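Dot/Icm T4SS effector (Legionella pneumophila, PDB 6VVE) is an effector kinase that binds ADP with manganese and is activated by the host metabolite inositol hexakisphosphate. Local coordinates at residues K91-Y105 / W133-K147. Residues are numbered along the deposited sequence; the frame is centred on the assembly and turned at random.
Sequences KAMKVSRGRHPREFY and WNIKNEENVYFYMPK. With IHP (inositol hexakisphosphate), chain B; ADP (adenosine-5'-diphosphate), chain C.
Tyr105, on the first turn of its helix, packs against Trp133 and Val141. Its CD1 lies over the indole of Trp133, 3.5 Å from CD2, with the planes inclined at 48°, while Val141 CG1 sits over the centre of the phenol, 3.8 Å from the Tyr105 ring centroid. The opposite face of the indole meets Phe143, so aromatic groups link helix to sheet.

At the far end Lys91 serves the inositol phosphate. Its chain leaves anti to the backbone N (chi1 -178°) and bends at chi3, laying CE and NZ over the Tyr144 ring. Lys91 NZ makes a cation-pi contact, 3.5 Å from the centroid of the Tyr144 ring, and hydrogen-bonds O31 (2.7 Å) and O26 of inositol hexakisphosphate. The same strand serves the second ligand from the other face of the sheet, where extended Lys94 brings NZ to 2.8 Å from ADP O1A and forms a salt bridge with Asp207, consistent with the nucleotide-binding lysine of a kinase N-lobe.

Four backbone hydrogen bonds, between Ala92 and Met145 and between Lys94 and Phe143, join the antiparallel strands. Strand 91-96 is flanked by 82-88 and 142-146, the latter bordered by 132-134, and helix 102-121 packs against Trp133 and Phe143 through Ile108 and Ile112.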
# COMPACT_ATOMS: atom_id res chain seq x y z
N LYS A 91 -11.62 -9.67 -10.87
CA LYS A 91 -10.28 -10.13 -10.52
C LYS A 91 -9.30 -9.86 -11.64
O LYS A 91 -9.56 -10.20 -12.80
CB LYS A 91 -10.30 -11.64 -10.20
CG LYS A 91 -8.97 -12.19 -9.76
CD LYS A 91 -9.09 -13.63 -9.29
CE LYS A 91 -9.44 -14.57 -10.43
NZ LYS A 91 -9.45 -15.99 -10.00
N ALA A 92 -8.17 -9.24 -11.28
CA ALA A 92 -7.07 -8.99 -12.20
C ALA A 92 -5.99 -10.06 -12.03
O ALA A 92 -5.91 -10.73 -11.00
CB ALA A 92 -6.47 -7.60 -11.96
N MSE A 93 -5.15 -10.19 -13.05
CA MSE A 93 -4.14 -11.24 -13.11
C MSE A 93 -2.86 -10.71 -13.76
O MSE A 93 -2.84 -10.37 -14.94
CB MSE A 93 -4.68 -12.43 -13.89
CG MSE A 93 -3.78 -13.66 -13.95
SE MSE A 93 -4.66 -15.05 -14.91
CE MSE A 93 -3.65 -16.62 -14.57
N LYS A 94 -1.78 -10.65 -12.98
CA LYS A 94 -0.53 -10.05 -13.42
C LYS A 94 0.52 -11.13 -13.66
O LYS A 94 0.71 -12.02 -12.82
CB LYS A 94 -0.01 -9.05 -12.38
CG LYS A 94 1.28 -8.34 -12.76
CD LYS A 94 1.51 -7.12 -11.88
CE LYS A 94 2.87 -6.48 -12.17
NZ LYS A 94 3.07 -5.24 -11.35
N VAL A 95 1.18 -11.06 -14.80
CA VAL A 95 2.26 -11.97 -15.17
C VAL A 95 3.55 -11.16 -15.15
O VAL A 95 3.78 -10.31 -16.02
CB VAL A 95 2.02 -12.61 -16.55
CG1 VAL A 95 3.25 -13.39 -16.99
CG2 VAL A 95 0.80 -13.50 -16.51
N SER A 96 4.40 -11.43 -14.16
CA SER A 96 5.65 -10.71 -14.03
C SER A 96 6.72 -11.31 -14.94
O SER A 96 6.66 -12.47 -15.35
CB SER A 96 6.14 -10.72 -12.59
OG SER A 96 7.43 -10.17 -12.48
N ARG A 97 7.72 -10.48 -15.25
CA ARG A 97 8.83 -10.89 -16.11
C ARG A 97 9.96 -11.58 -15.35
O ARG A 97 10.95 -11.98 -15.97
CB ARG A 97 9.39 -9.66 -16.85
CG ARG A 97 8.50 -9.15 -17.97
CD ARG A 97 9.09 -7.90 -18.64
NE ARG A 97 10.45 -8.11 -19.12
CZ ARG A 97 11.54 -7.60 -18.54
NH1 ARG A 97 11.44 -6.83 -17.46
NH2 ARG A 97 12.74 -7.85 -19.05
N GLY A 98 9.83 -11.73 -14.03
CA GLY A 98 10.89 -12.32 -13.24
C GLY A 98 10.82 -13.84 -13.18
O GLY A 98 9.79 -14.45 -13.46
N ARG A 99 11.94 -14.44 -12.79
CA ARG A 99 12.05 -15.88 -12.60
C ARG A 99 12.62 -16.13 -11.21
O ARG A 99 13.77 -15.78 -10.94
CB ARG A 99 12.93 -16.52 -13.68
CG ARG A 99 13.36 -17.95 -13.38
CD ARG A 99 12.16 -18.89 -13.25
NE ARG A 99 12.56 -20.22 -12.77
CZ ARG A 99 11.75 -21.26 -12.69
NH1 ARG A 99 10.48 -21.15 -13.06
NH2 ARG A 99 12.20 -22.42 -12.23
N HIS A 100 11.83 -16.75 -10.34
CA HIS A 100 12.24 -17.05 -8.99
C HIS A 100 11.67 -18.41 -8.59
O HIS A 100 10.72 -18.89 -9.22
CB HIS A 100 11.77 -15.98 -8.00
CG HIS A 100 12.06 -14.58 -8.44
ND1 HIS A 100 11.26 -13.89 -9.31
CD2 HIS A 100 13.08 -13.74 -8.12
CE1 HIS A 100 11.76 -12.69 -9.52
NE2 HIS A 100 12.87 -12.57 -8.81
N PRO A 101 12.23 -19.04 -7.57
CA PRO A 101 11.66 -20.31 -7.09
C PRO A 101 10.31 -20.10 -6.44
O PRO A 101 9.94 -19.00 -6.04
CB PRO A 101 12.69 -20.82 -6.07
CG PRO A 101 13.94 -20.02 -6.33
CD PRO A 101 13.47 -18.68 -6.85
N ARG A 102 9.56 -21.21 -6.33
CA ARG A 102 8.27 -21.18 -5.65
C ARG A 102 8.40 -20.56 -4.26
O ARG A 102 7.56 -19.73 -3.87
CB ARG A 102 7.72 -22.60 -5.55
CG ARG A 102 6.61 -22.79 -4.54
CD ARG A 102 6.14 -24.25 -4.51
NE ARG A 102 5.66 -24.69 -5.82
CZ ARG A 102 5.29 -25.94 -6.10
NH1 ARG A 102 5.34 -26.88 -5.16
NH2 ARG A 102 4.86 -26.24 -7.32
N GLU A 103 9.44 -20.93 -3.51
CA GLU A 103 9.59 -20.42 -2.15
C GLU A 103 9.71 -18.90 -2.12
O GLU A 103 9.35 -18.27 -1.12
CB GLU A 103 10.81 -21.06 -1.49
CG GLU A 103 10.69 -22.57 -1.25
CD GLU A 103 10.86 -23.39 -2.52
OE1 GLU A 103 11.37 -22.85 -3.52
OE2 GLU A 103 10.47 -24.58 -2.51
N PHE A 104 10.20 -18.30 -3.21
CA PHE A 104 10.29 -16.84 -3.27
C PHE A 104 8.90 -16.21 -3.24
O PHE A 104 8.68 -15.22 -2.53
CB PHE A 104 11.05 -16.43 -4.53
CG PHE A 104 11.08 -14.94 -4.76
CD1 PHE A 104 12.03 -14.15 -4.13
CD2 PHE A 104 10.17 -14.34 -5.61
CE1 PHE A 104 12.06 -12.79 -4.34
CE2 PHE A 104 10.20 -12.98 -5.82
CZ PHE A 104 11.15 -12.20 -5.19
N TYR A 105 7.96 -16.78 -4.00
CA TYR A 105 6.60 -16.24 -4.01
C TYR A 105 5.84 -16.61 -2.75
O TYR A 105 5.05 -15.81 -2.25
CB TYR A 105 5.86 -16.74 -5.25
CG TYR A 105 6.47 -16.27 -6.55
CD1 TYR A 105 6.29 -14.97 -6.99
CD2 TYR A 105 7.22 -17.14 -7.34
CE1 TYR A 105 6.85 -14.54 -8.19
CE2 TYR A 105 7.77 -16.72 -8.53
CZ TYR A 105 7.58 -15.41 -8.95
OH TYR A 105 8.14 -14.98 -10.14
N TRP A 133 0.29 -14.64 -5.10
CA TRP A 133 0.92 -15.30 -6.23
C TRP A 133 0.46 -16.75 -6.28
O TRP A 133 0.64 -17.50 -5.32
CB TRP A 133 2.44 -15.23 -6.10
CG TRP A 133 3.02 -13.88 -6.33
CD1 TRP A 133 3.38 -12.97 -5.38
CD2 TRP A 133 3.29 -13.27 -7.60
NE1 TRP A 133 3.87 -11.83 -5.98
CE2 TRP A 133 3.83 -11.99 -7.34
CE3 TRP A 133 3.14 -13.68 -8.92
CZ2 TRP A 133 4.21 -11.12 -8.36
CZ3 TRP A 133 3.53 -12.82 -9.94
CH2 TRP A 133 4.05 -11.55 -9.65
N ASN A 134 -0.15 -17.13 -7.40
CA ASN A 134 -0.56 -18.51 -7.62
C ASN A 134 0.65 -19.31 -8.11
O ASN A 134 1.28 -18.93 -9.11
CB ASN A 134 -1.70 -18.58 -8.63
CG ASN A 134 -2.35 -19.95 -8.68
OD1 ASN A 134 -1.73 -20.93 -9.10
ND2 ASN A 134 -3.60 -20.02 -8.25
N ILE A 135 0.95 -20.40 -7.42
CA ILE A 135 2.20 -21.12 -7.66
C ILE A 135 1.97 -22.61 -7.85
O ILE A 135 2.90 -23.41 -7.72
CB ILE A 135 3.18 -20.88 -6.48
CG1 ILE A 135 2.57 -21.45 -5.19
CG2 ILE A 135 3.48 -19.41 -6.34
CD1 ILE A 135 3.37 -21.16 -3.95
N LYS A 136 0.73 -22.99 -8.18
CA LYS A 136 0.46 -24.42 -8.37
C LYS A 136 1.23 -24.96 -9.58
O LYS A 136 1.52 -26.15 -9.65
CB LYS A 136 -1.04 -24.67 -8.52
CG LYS A 136 -1.70 -24.06 -9.75
CD LYS A 136 -3.21 -24.03 -9.56
CE LYS A 136 -3.92 -23.50 -10.80
NZ LYS A 136 -5.40 -23.46 -10.62
N ASN A 137 1.56 -24.09 -10.54
CA ASN A 137 2.53 -24.39 -11.60
C ASN A 137 3.71 -23.44 -11.41
O ASN A 137 3.57 -22.23 -11.62
CB ASN A 137 1.91 -24.23 -12.99
CG ASN A 137 2.88 -24.62 -14.11
OD1 ASN A 137 4.10 -24.52 -13.96
ND2 ASN A 137 2.33 -25.06 -15.24
N GLU A 138 4.86 -23.99 -11.00
CA GLU A 138 6.03 -23.15 -10.73
C GLU A 138 6.52 -22.42 -11.97
O GLU A 138 7.23 -21.41 -11.85
CB GLU A 138 7.14 -24.01 -10.13
CG GLU A 138 8.54 -23.39 -10.15
CD GLU A 138 8.61 -22.05 -9.45
OE1 GLU A 138 7.63 -21.66 -8.79
OE2 GLU A 138 9.66 -21.38 -9.56
N GLU A 139 6.16 -22.89 -13.16
CA GLU A 139 6.56 -22.23 -14.40
C GLU A 139 5.46 -21.36 -14.99
O GLU A 139 5.67 -20.72 -16.03
CB GLU A 139 6.99 -23.28 -15.44
CG GLU A 139 8.41 -23.79 -15.24
CD GLU A 139 8.57 -24.61 -13.97
OE1 GLU A 139 7.75 -25.52 -13.73
OE2 GLU A 139 9.52 -24.33 -13.21
N ASN A 140 4.29 -21.31 -14.35
CA ASN A 140 3.18 -20.48 -14.79
C ASN A 140 2.62 -19.71 -13.59
O ASN A 140 1.48 -19.89 -13.17
CB ASN A 140 2.09 -21.32 -15.46
CG ASN A 140 1.04 -20.48 -16.15
OD1 ASN A 140 1.34 -19.45 -16.76
ND2 ASN A 140 -0.21 -20.91 -16.06
N VAL A 141 3.44 -18.83 -13.04
CA VAL A 141 3.11 -18.09 -11.83
C VAL A 141 2.45 -16.79 -12.21
O VAL A 141 2.81 -16.16 -13.21
CB VAL A 141 4.38 -17.85 -10.99
CG1 VAL A 141 4.05 -17.06 -9.73
CG2 VAL A 141 5.04 -19.18 -10.63
N TYR A 142 1.47 -16.37 -11.41
CA TYR A 142 0.73 -15.15 -11.69
C TYR A 142 0.10 -14.64 -10.41
O TYR A 142 -0.09 -15.40 -9.45
CB TYR A 142 -0.35 -15.38 -12.76
CG TYR A 142 -1.17 -16.62 -12.54
CD1 TYR A 142 -2.25 -16.63 -11.67
CD2 TYR A 142 -0.87 -17.80 -13.22
CE1 TYR A 142 -3.01 -17.77 -11.47
CE2 TYR A 142 -1.63 -18.94 -13.03
CZ TYR A 142 -2.69 -18.92 -12.16
OH TYR A 142 -3.44 -20.06 -11.97
N PHE A 143 -0.22 -13.35 -10.40
CA PHE A 143 -0.65 -12.62 -9.21
C PHE A 143 -2.13 -12.28 -9.35
O PHE A 143 -2.50 -11.45 -10.19
CB PHE A 143 0.20 -11.36 -9.03
CG PHE A 143 0.00 -10.67 -7.71
CD1 PHE A 143 0.58 -11.17 -6.55
CD2 PHE A 143 -0.75 -9.51 -7.63
CE1 PHE A 143 0.40 -10.53 -5.34
CE2 PHE A 143 -0.93 -8.87 -6.42
CZ PHE A 143 -0.35 -9.38 -5.27
N TYR A 144 -2.96 -12.91 -8.52
CA TYR A 144 -4.38 -12.59 -8.49
C TYR A 144 -4.62 -11.39 -7.57
O TYR A 144 -3.96 -11.24 -6.54
CB TYR A 144 -5.21 -13.77 -7.98
CG TYR A 144 -5.59 -14.81 -9.01
CD1 TYR A 144 -5.75 -14.49 -10.35
CD2 TYR A 144 -5.81 -16.13 -8.62
CE1 TYR A 144 -6.11 -15.44 -11.28
CE2 TYR A 144 -6.17 -17.10 -9.55
CZ TYR A 144 -6.32 -16.74 -10.88
OH TYR A 144 -6.68 -17.70 -11.80
N MSE A 145 -5.57 -10.54 -7.95
CA MSE A 145 -5.96 -9.39 -7.13
C MSE A 145 -7.29 -8.82 -7.58
O MSE A 145 -7.70 -9.03 -8.71
CB MSE A 145 -4.88 -8.31 -7.19
CG MSE A 145 -4.67 -7.74 -8.58
SE MSE A 145 -3.23 -6.44 -8.67
CE MSE A 145 -2.60 -6.86 -10.48
N PRO A 146 -7.97 -8.10 -6.69
CA PRO A 146 -9.23 -7.46 -7.07
C PRO A 146 -9.01 -6.51 -8.25
O PRO A 146 -8.06 -5.72 -8.27
CB PRO A 146 -9.66 -6.70 -5.81
CG PRO A 146 -8.94 -7.40 -4.67
CD PRO A 146 -7.64 -7.90 -5.26
N LYS A 147 -9.91 -6.60 -9.23
CA LYS A 147 -9.89 -5.67 -10.35
C LYS A 147 -10.63 -4.40 -9.96
O LYS A 147 -11.79 -4.45 -9.53
CB LYS A 147 -10.52 -6.29 -11.59
CG LYS A 147 -10.92 -5.27 -12.65
CD LYS A 147 -11.26 -5.92 -13.98
CE LYS A 147 -11.65 -4.88 -15.03
NZ LYS A 147 -12.94 -4.19 -14.70
C1 IHP B . -10.78 -19.71 -10.86
C2 IHP B . -11.10 -20.97 -11.69
C3 IHP B . -9.91 -21.94 -11.71
C4 IHP B . -9.50 -22.32 -10.28
C5 IHP B . -9.07 -21.06 -9.50
C6 IHP B . -10.19 -20.01 -9.48
O11 IHP B . -11.98 -18.99 -10.65
P1 IHP B . -12.21 -17.59 -11.45
O21 IHP B . -12.76 -16.55 -10.50
O31 IHP B . -10.90 -17.11 -12.04
O41 IHP B . -13.20 -17.81 -12.59
O12 IHP B . -11.39 -20.55 -13.00
P2 IHP B . -12.78 -21.08 -13.71
O22 IHP B . -13.64 -21.79 -12.69
O32 IHP B . -13.53 -19.89 -14.25
O42 IHP B . -12.44 -22.02 -14.83
O13 IHP B . -8.83 -21.29 -12.32
P3 IHP B . -7.92 -22.07 -13.44
O23 IHP B . -8.61 -23.36 -13.86
O33 IHP B . -7.75 -21.16 -14.64
O43 IHP B . -6.56 -22.39 -12.86
O14 IHP B . -8.43 -23.22 -10.32
P4 IHP B . -8.56 -24.58 -9.41
O24 IHP B . -9.74 -25.40 -9.86
O34 IHP B . -8.79 -24.18 -7.96
O44 IHP B . -7.30 -25.40 -9.53
O15 IHP B . -8.77 -21.41 -8.19
P5 IHP B . -7.21 -21.31 -7.69
O25 IHP B . -6.95 -22.41 -6.67
O35 IHP B . -6.27 -21.48 -8.85
O45 IHP B . -6.99 -19.96 -7.05
O16 IHP B . -9.66 -18.80 -8.97
P6 IHP B . -10.14 -18.26 -7.49
O26 IHP B . -10.56 -16.81 -7.59
O36 IHP B . -11.30 -19.09 -7.00
O46 IHP B . -8.98 -18.40 -6.53
PB ADP C . 3.52 -0.58 -13.11
O1B ADP C . 3.65 0.74 -12.37
O2B ADP C . 3.09 -0.43 -14.54
O3B ADP C . 4.67 -1.55 -12.89
PA ADP C . 1.54 -2.61 -12.94
O1A ADP C . 1.06 -3.37 -11.73
O2A ADP C . 2.45 -3.29 -13.92
O3A ADP C . 2.26 -1.29 -12.37
O5' ADP C . 0.23 -2.11 -13.71
C5' ADP C . 0.28 -1.68 -15.06
C4' ADP C . -1.10 -1.24 -15.50
O4' ADP C . -2.06 -2.31 -15.41
C3' ADP C . -1.67 -0.07 -14.65
O3' ADP C . -1.32 1.19 -15.13
C2' ADP C . -3.19 -0.33 -14.71
O2' ADP C . -3.76 0.40 -15.78
C1' ADP C . -3.33 -1.84 -14.94
N9 ADP C . -3.69 -2.46 -13.65
C8 ADP C . -2.81 -2.92 -12.74
N7 ADP C . -3.46 -3.42 -11.66
C5 ADP C . -4.77 -3.28 -11.88
C6 ADP C . -6.01 -3.60 -11.15
N6 ADP C . -5.95 -4.19 -9.94
N1 ADP C . -7.20 -3.28 -11.73
C2 ADP C . -7.27 -2.69 -12.94
N3 ADP C . -6.17 -2.38 -13.66
C4 ADP C . -4.92 -2.64 -13.20
O HOH W 1 5.13 -13.99 -13.02
O HOH W 2 8.22 -19.43 -12.81